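Local coordinates for Lin0012 protein (Listeria innocua, PDB 3K17) that probably phosphorylates phosphomevalonate with ATP in the mevalonate route to isopentenyl diphosphate, as a GHMP-family kinase, at residues 7-18 against 30-41; 45-53 against 61-69. All coordinates share one frame; numbering follows the deposited sequence.

Interaction 1. Residues 7-18 against 30-41; sequences LQVKIPGKLYVA and AILTAVNRYITL
Leu32 sets its CD2 methyl over the centre of the Tyr16 ring, 3.5 Å from the centroid and only 4° off the normal, a CH-pi contact, while Ala30 CB meets the same ring at its edge. Tyr16 and Leu32 run alongside each other in the same direction, as neighbours of a non-hydrogen-bonded pair can. On the other face of the sheet Leu15 and Val35 cross at about a right angle, with Leu15 CD1 3.5 Å from Val35 CG1. Strand 7-18 forms the antiparallel beta hairpin with strand 29-35 and also pairs with strand 37-45 beyond the corner at Asn36, within the main sheet of this GHMP-type fold. At the corner Gly13 N donates to Arg37 O at 2.8 Å, while Gly13 O accepts from Val35 N; glycine suits a site where a CB would press on Val35 CG2. Pro12, with no N-H to offer, packs its CB 3.4 Å from Tyr38 CE1. Bends at chi3 and chi4 of Lys10 turn NZ toward Thr40 OG1, which it bonds at 3.0 Å, the two side chains lying side by side. At the far end, Val17 and Ala18 both face Ile31 in a classic beta bulge; Val17 N gives Ile31 O a 2.8 Å bond.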
# COMPACT_ATOMS: atom_id res chain seq x y z
N LEU A 7 9.21 42.50 -7.01
CA LEU A 7 8.13 42.59 -7.98
C LEU A 7 6.82 42.29 -7.25
O LEU A 7 6.69 41.24 -6.61
CB LEU A 7 8.36 41.58 -9.10
CG LEU A 7 7.22 41.31 -10.08
CD1 LEU A 7 6.80 42.59 -10.79
CD2 LEU A 7 7.68 40.26 -11.09
N GLN A 8 5.86 43.20 -7.33
CA GLN A 8 4.58 42.99 -6.67
C GLN A 8 3.46 42.81 -7.68
O GLN A 8 3.26 43.66 -8.55
CB GLN A 8 4.22 44.17 -5.76
CG GLN A 8 2.96 43.93 -4.93
CD GLN A 8 2.34 45.20 -4.38
OE1 GLN A 8 1.81 46.02 -5.14
NE2 GLN A 8 2.40 45.38 -3.07
N VAL A 9 2.73 41.70 -7.57
CA VAL A 9 1.62 41.41 -8.48
C VAL A 9 0.32 41.32 -7.68
O VAL A 9 0.22 40.55 -6.72
CB VAL A 9 1.84 40.08 -9.23
CG1 VAL A 9 0.58 39.72 -10.02
CG2 VAL A 9 3.04 40.20 -10.18
N LYS A 10 -0.67 42.11 -8.07
CA LYS A 10 -1.96 42.08 -7.39
C LYS A 10 -3.01 41.63 -8.38
O LYS A 10 -3.25 42.28 -9.39
CB LYS A 10 -2.33 43.46 -6.84
CG LYS A 10 -1.30 44.03 -5.88
CD LYS A 10 -1.74 45.38 -5.33
CE LYS A 10 -2.40 45.25 -3.97
NZ LYS A 10 -1.45 44.71 -2.95
N ILE A 11 -3.63 40.49 -8.06
CA ILE A 11 -4.67 39.91 -8.89
C ILE A 11 -6.00 40.06 -8.17
O ILE A 11 -6.16 39.65 -7.00
CB ILE A 11 -4.40 38.40 -9.14
CG1 ILE A 11 -3.01 38.22 -9.76
CG2 ILE A 11 -5.47 37.84 -10.06
CD1 ILE A 11 -2.77 39.05 -11.04
N PRO A 12 -6.98 40.65 -8.86
CA PRO A 12 -8.30 40.86 -8.28
C PRO A 12 -9.10 39.57 -8.23
O PRO A 12 -8.86 38.65 -9.01
CB PRO A 12 -8.92 41.88 -9.23
CG PRO A 12 -8.37 41.43 -10.57
CD PRO A 12 -6.91 41.15 -10.25
N GLY A 13 -10.04 39.51 -7.29
CA GLY A 13 -10.91 38.35 -7.17
C GLY A 13 -11.97 38.48 -8.25
O GLY A 13 -11.98 39.47 -8.98
N LYS A 14 -12.86 37.50 -8.36
CA LYS A 14 -13.88 37.52 -9.40
C LYS A 14 -15.27 37.19 -8.89
O LYS A 14 -15.43 36.56 -7.85
CB LYS A 14 -13.52 36.52 -10.50
CG LYS A 14 -13.63 35.04 -10.03
CD LYS A 14 -15.01 34.43 -10.32
CE LYS A 14 -15.33 33.25 -9.39
NZ LYS A 14 -15.72 33.73 -8.02
N LEU A 15 -16.26 37.61 -9.66
CA LEU A 15 -17.66 37.35 -9.35
C LEU A 15 -18.42 37.13 -10.64
O LEU A 15 -18.41 37.99 -11.52
CB LEU A 15 -18.28 38.54 -8.60
CG LEU A 15 -18.01 38.63 -7.10
CD1 LEU A 15 -18.59 39.93 -6.55
CD2 LEU A 15 -18.65 37.42 -6.41
N TYR A 16 -19.06 35.97 -10.76
CA TYR A 16 -19.88 35.70 -11.93
C TYR A 16 -21.08 36.62 -11.78
O TYR A 16 -21.57 36.83 -10.67
CB TYR A 16 -20.35 34.25 -11.93
CG TYR A 16 -19.40 33.31 -12.63
CD1 TYR A 16 -19.43 33.17 -14.02
CD2 TYR A 16 -18.44 32.59 -11.92
CE1 TYR A 16 -18.53 32.35 -14.68
CE2 TYR A 16 -17.53 31.76 -12.57
CZ TYR A 16 -17.58 31.65 -13.96
OH TYR A 16 -16.69 30.84 -14.62
N VAL A 17 -21.54 37.17 -12.90
CA VAL A 17 -22.69 38.07 -12.87
C VAL A 17 -23.89 37.40 -13.53
O VAL A 17 -25.02 37.59 -13.10
CB VAL A 17 -22.38 39.39 -13.59
CG1 VAL A 17 -23.63 40.27 -13.62
CG2 VAL A 17 -21.25 40.12 -12.89
N ALA A 18 -23.63 36.59 -14.55
CA ALA A 18 -24.67 35.88 -15.28
C ALA A 18 -24.07 34.75 -16.12
O ALA A 18 -22.91 34.81 -16.51
CB ALA A 18 -25.42 36.85 -16.19
N ALA A 30 -20.51 33.81 -20.35
CA ALA A 30 -20.87 34.33 -19.03
C ALA A 30 -20.30 35.73 -18.89
O ALA A 30 -19.34 36.10 -19.58
CB ALA A 30 -20.31 33.43 -17.92
N ILE A 31 -20.90 36.50 -18.00
CA ILE A 31 -20.46 37.86 -17.72
C ILE A 31 -19.79 37.79 -16.34
O ILE A 31 -20.30 37.13 -15.44
CB ILE A 31 -21.64 38.84 -17.62
CG1 ILE A 31 -22.42 38.87 -18.94
CG2 ILE A 31 -21.12 40.23 -17.24
CD1 ILE A 31 -21.60 39.34 -20.12
N LEU A 32 -18.65 38.46 -16.18
CA LEU A 32 -17.97 38.47 -14.88
C LEU A 32 -17.34 39.81 -14.63
O LEU A 32 -17.02 40.55 -15.57
CB LEU A 32 -16.86 37.42 -14.80
CG LEU A 32 -17.13 35.93 -14.94
CD1 LEU A 32 -16.68 35.46 -16.32
CD2 LEU A 32 -16.36 35.17 -13.85
N THR A 33 -17.15 40.14 -13.36
CA THR A 33 -16.47 41.36 -13.01
C THR A 33 -15.41 40.99 -11.98
O THR A 33 -15.62 40.11 -11.14
CB THR A 33 -17.41 42.42 -12.39
OG1 THR A 33 -16.63 43.58 -12.05
CG2 THR A 33 -18.08 41.91 -11.12
N ALA A 34 -14.27 41.65 -12.06
CA ALA A 34 -13.21 41.43 -11.09
C ALA A 34 -13.59 42.34 -9.92
O ALA A 34 -14.34 43.31 -10.12
CB ALA A 34 -11.86 41.84 -11.68
N VAL A 35 -13.11 42.05 -8.72
CA VAL A 35 -13.45 42.87 -7.56
C VAL A 35 -12.22 43.52 -6.93
O VAL A 35 -11.09 43.08 -7.14
CB VAL A 35 -14.20 42.04 -6.48
CG1 VAL A 35 -15.38 41.29 -7.10
CG2 VAL A 35 -13.25 41.05 -5.83
N ASN A 36 -12.48 44.56 -6.15
CA ASN A 36 -11.43 45.32 -5.47
C ASN A 36 -10.85 44.62 -4.23
O ASN A 36 -10.60 45.26 -3.21
CB ASN A 36 -11.99 46.69 -5.10
CG ASN A 36 -13.24 46.60 -4.25
OD1 ASN A 36 -14.17 45.86 -4.57
ND2 ASN A 36 -13.28 47.37 -3.17
N ARG A 37 -10.64 43.31 -4.33
CA ARG A 37 -10.05 42.51 -3.24
C ARG A 37 -9.04 41.64 -3.96
O ARG A 37 -9.35 40.99 -4.96
CB ARG A 37 -11.14 41.70 -2.53
CG ARG A 37 -12.11 42.63 -1.79
CD ARG A 37 -13.40 41.98 -1.32
NE ARG A 37 -14.35 43.02 -0.96
CZ ARG A 37 -14.27 43.76 0.15
NH1 ARG A 37 -13.30 43.56 1.03
NH2 ARG A 37 -15.14 44.75 0.34
N TYR A 38 -7.81 41.64 -3.45
CA TYR A 38 -6.72 40.98 -4.13
C TYR A 38 -5.90 39.89 -3.45
O TYR A 38 -5.86 39.76 -2.23
CB TYR A 38 -5.73 42.05 -4.59
CG TYR A 38 -6.34 43.15 -5.43
CD1 TYR A 38 -6.25 43.11 -6.83
CD2 TYR A 38 -7.06 44.19 -4.84
CE1 TYR A 38 -6.86 44.06 -7.61
CE2 TYR A 38 -7.69 45.16 -5.63
CZ TYR A 38 -7.58 45.08 -7.01
OH TYR A 38 -8.19 46.01 -7.82
N ILE A 39 -5.25 39.14 -4.31
CA ILE A 39 -4.29 38.15 -3.90
C ILE A 39 -3.04 38.94 -4.30
O ILE A 39 -3.01 39.56 -5.37
CB ILE A 39 -4.40 36.85 -4.73
CG1 ILE A 39 -5.35 35.88 -4.00
CG2 ILE A 39 -3.02 36.24 -4.95
CD1 ILE A 39 -5.57 34.57 -4.69
N THR A 40 -2.03 38.96 -3.43
CA THR A 40 -0.80 39.70 -3.72
C THR A 40 0.38 38.74 -3.73
O THR A 40 0.62 38.04 -2.76
CB THR A 40 -0.54 40.79 -2.66
OG1 THR A 40 -1.64 41.71 -2.65
CG2 THR A 40 0.74 41.55 -2.97
N LEU A 41 1.10 38.71 -4.84
CA LEU A 41 2.27 37.85 -4.95
C LEU A 41 3.52 38.73 -5.07
O LEU A 41 3.65 39.51 -6.01
CB LEU A 41 2.14 36.92 -6.18
CG LEU A 41 3.15 35.77 -6.25
CD1 LEU A 41 2.67 34.71 -7.21
CD2 LEU A 41 4.53 36.30 -6.67

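Interaction 2. Residues 45-53 against 61-69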
# COMPACT_ATOMS: atom_id res chain seq x y z
N ASP A 45 14.59 37.91 -6.24
CA ASP A 45 15.65 36.94 -6.49
C ASP A 45 16.07 36.39 -5.15
O ASP A 45 15.98 37.08 -4.13
CB ASP A 45 16.85 37.61 -7.15
CG ASP A 45 16.52 38.21 -8.51
OD1 ASP A 45 15.97 37.49 -9.37
OD2 ASP A 45 16.82 39.41 -8.71
N SER A 46 16.53 35.15 -5.14
CA SER A 46 16.98 34.49 -3.92
C SER A 46 18.05 33.48 -4.30
O SER A 46 18.36 33.31 -5.48
CB SER A 46 15.81 33.78 -3.23
OG SER A 46 15.18 32.87 -4.11
N GLU A 47 18.62 32.81 -3.31
CA GLU A 47 19.66 31.81 -3.54
C GLU A 47 19.03 30.51 -4.00
O GLU A 47 19.62 29.76 -4.78
CB GLU A 47 20.45 31.57 -2.25
CG GLU A 47 21.15 32.81 -1.69
CD GLU A 47 22.16 33.40 -2.66
OE1 GLU A 47 22.92 32.61 -3.27
OE2 GLU A 47 22.20 34.64 -2.81
N ARG A 48 17.83 30.23 -3.49
CA ARG A 48 17.10 29.03 -3.83
C ARG A 48 15.62 29.35 -3.98
O ARG A 48 15.13 30.34 -3.43
CB ARG A 48 17.30 27.96 -2.74
CG ARG A 48 18.68 27.32 -2.77
CD ARG A 48 18.87 26.35 -1.61
NE ARG A 48 19.02 27.04 -0.33
CZ ARG A 48 20.11 27.73 0.02
NH1 ARG A 48 21.14 27.81 -0.81
NH2 ARG A 48 20.16 28.32 1.21
N ASN A 49 14.90 28.53 -4.75
CA ASN A 49 13.48 28.76 -4.95
C ASN A 49 12.73 28.70 -3.64
O ASN A 49 13.03 27.89 -2.78
CB ASN A 49 12.88 27.73 -5.90
CG ASN A 49 13.24 27.99 -7.33
OD1 ASN A 49 13.36 29.14 -7.74
ND2 ASN A 49 13.41 26.92 -8.11
N GLU A 50 11.72 29.55 -3.52
CA GLU A 50 10.92 29.59 -2.31
C GLU A 50 9.50 30.03 -2.62
O GLU A 50 9.29 31.05 -3.28
CB GLU A 50 11.55 30.59 -1.35
CG GLU A 50 11.68 30.10 0.06
CD GLU A 50 12.40 31.11 0.92
OE1 GLU A 50 11.86 32.21 1.11
OE2 GLU A 50 13.52 30.79 1.39
N LEU A 51 8.53 29.25 -2.17
CA LEU A 51 7.13 29.60 -2.37
C LEU A 51 6.43 29.57 -1.02
O LEU A 51 6.54 28.59 -0.28
CB LEU A 51 6.42 28.62 -3.32
CG LEU A 51 4.90 28.82 -3.41
CD1 LEU A 51 4.58 30.22 -3.96
CD2 LEU A 51 4.30 27.74 -4.30
N TRP A 52 5.72 30.65 -0.71
CA TRP A 52 4.96 30.77 0.52
C TRP A 52 3.52 31.05 0.13
O TRP A 52 3.28 31.92 -0.72
CB TRP A 52 5.44 31.95 1.37
CG TRP A 52 6.88 31.95 1.77
CD1 TRP A 52 7.96 32.04 0.94
CD2 TRP A 52 7.39 31.92 3.10
NE1 TRP A 52 9.12 32.09 1.69
CE2 TRP A 52 8.80 32.01 3.02
CE3 TRP A 52 6.80 31.82 4.37
CZ2 TRP A 52 9.62 32.01 4.15
CZ3 TRP A 52 7.62 31.83 5.50
CH2 TRP A 52 9.02 31.92 5.37
N ILE A 53 2.57 30.33 0.72
CA ILE A 53 1.16 30.60 0.44
C ILE A 53 0.45 30.72 1.78
O ILE A 53 0.94 30.22 2.80
CB ILE A 53 0.51 29.51 -0.43
CG1 ILE A 53 0.55 28.14 0.26
CG2 ILE A 53 1.21 29.45 -1.77
CD1 ILE A 53 -0.30 27.10 -0.45
N SER A 61 10.55 24.41 -1.34
CA SER A 61 11.57 24.78 -2.30
C SER A 61 11.61 23.70 -3.36
O SER A 61 11.02 22.63 -3.19
CB SER A 61 12.94 24.91 -1.63
OG SER A 61 13.91 25.43 -2.53
N TRP A 62 12.31 23.99 -4.45
CA TRP A 62 12.44 23.04 -5.53
C TRP A 62 13.65 23.45 -6.37
O TRP A 62 14.02 24.62 -6.39
CB TRP A 62 11.15 23.01 -6.37
CG TRP A 62 10.83 24.28 -7.12
CD1 TRP A 62 10.99 24.51 -8.45
CD2 TRP A 62 10.25 25.48 -6.57
NE1 TRP A 62 10.54 25.77 -8.78
CE2 TRP A 62 10.08 26.39 -7.64
CE3 TRP A 62 9.85 25.88 -5.29
CZ2 TRP A 62 9.53 27.66 -7.47
CZ3 TRP A 62 9.30 27.15 -5.11
CH2 TRP A 62 9.15 28.03 -6.21
N PRO A 63 14.28 22.50 -7.06
CA PRO A 63 15.46 22.80 -7.89
C PRO A 63 15.25 23.87 -8.95
O PRO A 63 14.16 24.02 -9.50
CB PRO A 63 15.82 21.44 -8.49
CG PRO A 63 14.48 20.75 -8.59
CD PRO A 63 13.82 21.11 -7.28
N ILE A 64 16.30 24.63 -9.20
CA ILE A 64 16.28 25.70 -10.19
C ILE A 64 15.98 25.08 -11.55
O ILE A 64 16.66 24.14 -11.97
CB ILE A 64 17.63 26.43 -10.24
CG1 ILE A 64 17.92 27.04 -8.86
CG2 ILE A 64 17.63 27.50 -11.33
CD1 ILE A 64 19.30 27.66 -8.73
N GLY A 65 14.96 25.59 -12.22
CA GLY A 65 14.58 25.06 -13.52
C GLY A 65 13.95 23.68 -13.41
O GLY A 65 13.62 23.05 -14.42
N GLY A 66 13.77 23.21 -12.19
CA GLY A 66 13.19 21.90 -11.98
C GLY A 66 11.72 21.89 -11.64
O GLY A 66 11.04 22.92 -11.71
N GLU A 67 11.22 20.73 -11.24
CA GLU A 67 9.82 20.56 -10.90
C GLU A 67 9.52 20.81 -9.43
O GLU A 67 10.32 20.50 -8.55
CB GLU A 67 9.38 19.14 -11.27
CG GLU A 67 7.96 18.79 -10.86
CD GLU A 67 7.59 17.38 -11.25
OE1 GLU A 67 8.47 16.51 -11.19
OE2 GLU A 67 6.41 17.13 -11.60
N LEU A 68 8.36 21.41 -9.17
CA LEU A 68 7.93 21.65 -7.81
C LEU A 68 6.81 20.63 -7.56
O LEU A 68 5.77 20.67 -8.22
CB LEU A 68 7.40 23.08 -7.64
CG LEU A 68 6.71 23.40 -6.31
CD1 LEU A 68 7.68 23.14 -5.14
CD2 LEU A 68 6.25 24.84 -6.31
N LYS A 69 7.04 19.70 -6.65
CA LYS A 69 6.03 18.70 -6.36
C LYS A 69 5.95 18.40 -4.87
O LYS A 69 6.27 17.30 -4.44
CB LYS A 69 6.33 17.41 -7.14
CG LYS A 69 7.77 16.92 -7.07
CD LYS A 69 7.90 15.51 -7.63
CE LYS A 69 9.35 15.03 -7.69
NZ LYS A 69 10.08 15.60 -8.86
O HOH W 1 15.96 26.18 -5.45
O HOH W 2 13.06 27.26 -11.22
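With chi1 at -76°, Asn49 carries its CG beside its own backbone N, and Trp62, at chi1 65°, holds CG between its backbone N and carbonyl carbon; the two side chains thereby cross at about a right angle with amide and ring stacked, their planes 23° apart. Asn49 CB makes a CH-pi contact 3.4 Å from the centroid of the Trp62 six-membered ring, over its centre, and Leu68 CD2 covers the opposite face toward the rim. The amide earns its place by polar reach: Asn49 ND2 bonds Trp62 O at 2.9 Å from above the carbonyl plane, and OD1 takes the backbone N-H of Val99. One water joins Asn49 N to Trp62 O; a second accepts from Asn49 ND2 at 3.1 Å and from Gly65 N. The small Ser61 fits close to the backbone, where its OG donates to Asn49 O at 2.6 Å. Leu51 adds the apolar side, its CB 3.7 Å from Trp62 CZ3 and its CD2 4.0 Å from Leu68 CD2, beside Ile82 of helix 76-91. Gly65, whose positive phi favours glycine, helps shape a type II beta turn from Pro63 to Gly66, in the loop between strand 50-52 and helix 76-91.

How the interactions relate
Both contacts reach the same mixed sheet, yet their centres lie about 26 Å apart; they adjoin in sequence and make no other direct touch: strand 37-45, which pairs with strand 7-18 in interaction 1, leads on to residues 45-53 of interaction 2. Strand 99-105 links them laterally, pairing antiparallel with strand 37-45 and parallel with strand 50-52. Interaction 1 is buried, its centre about 7 Å from the centre of the chain, whereas interaction 2 lies about 26 Å out and is partly exposed; there Glu67 forms a salt bridge with Arg186 of the second subunit. No ligand marks the active site here, so neither contact can be assigned to it.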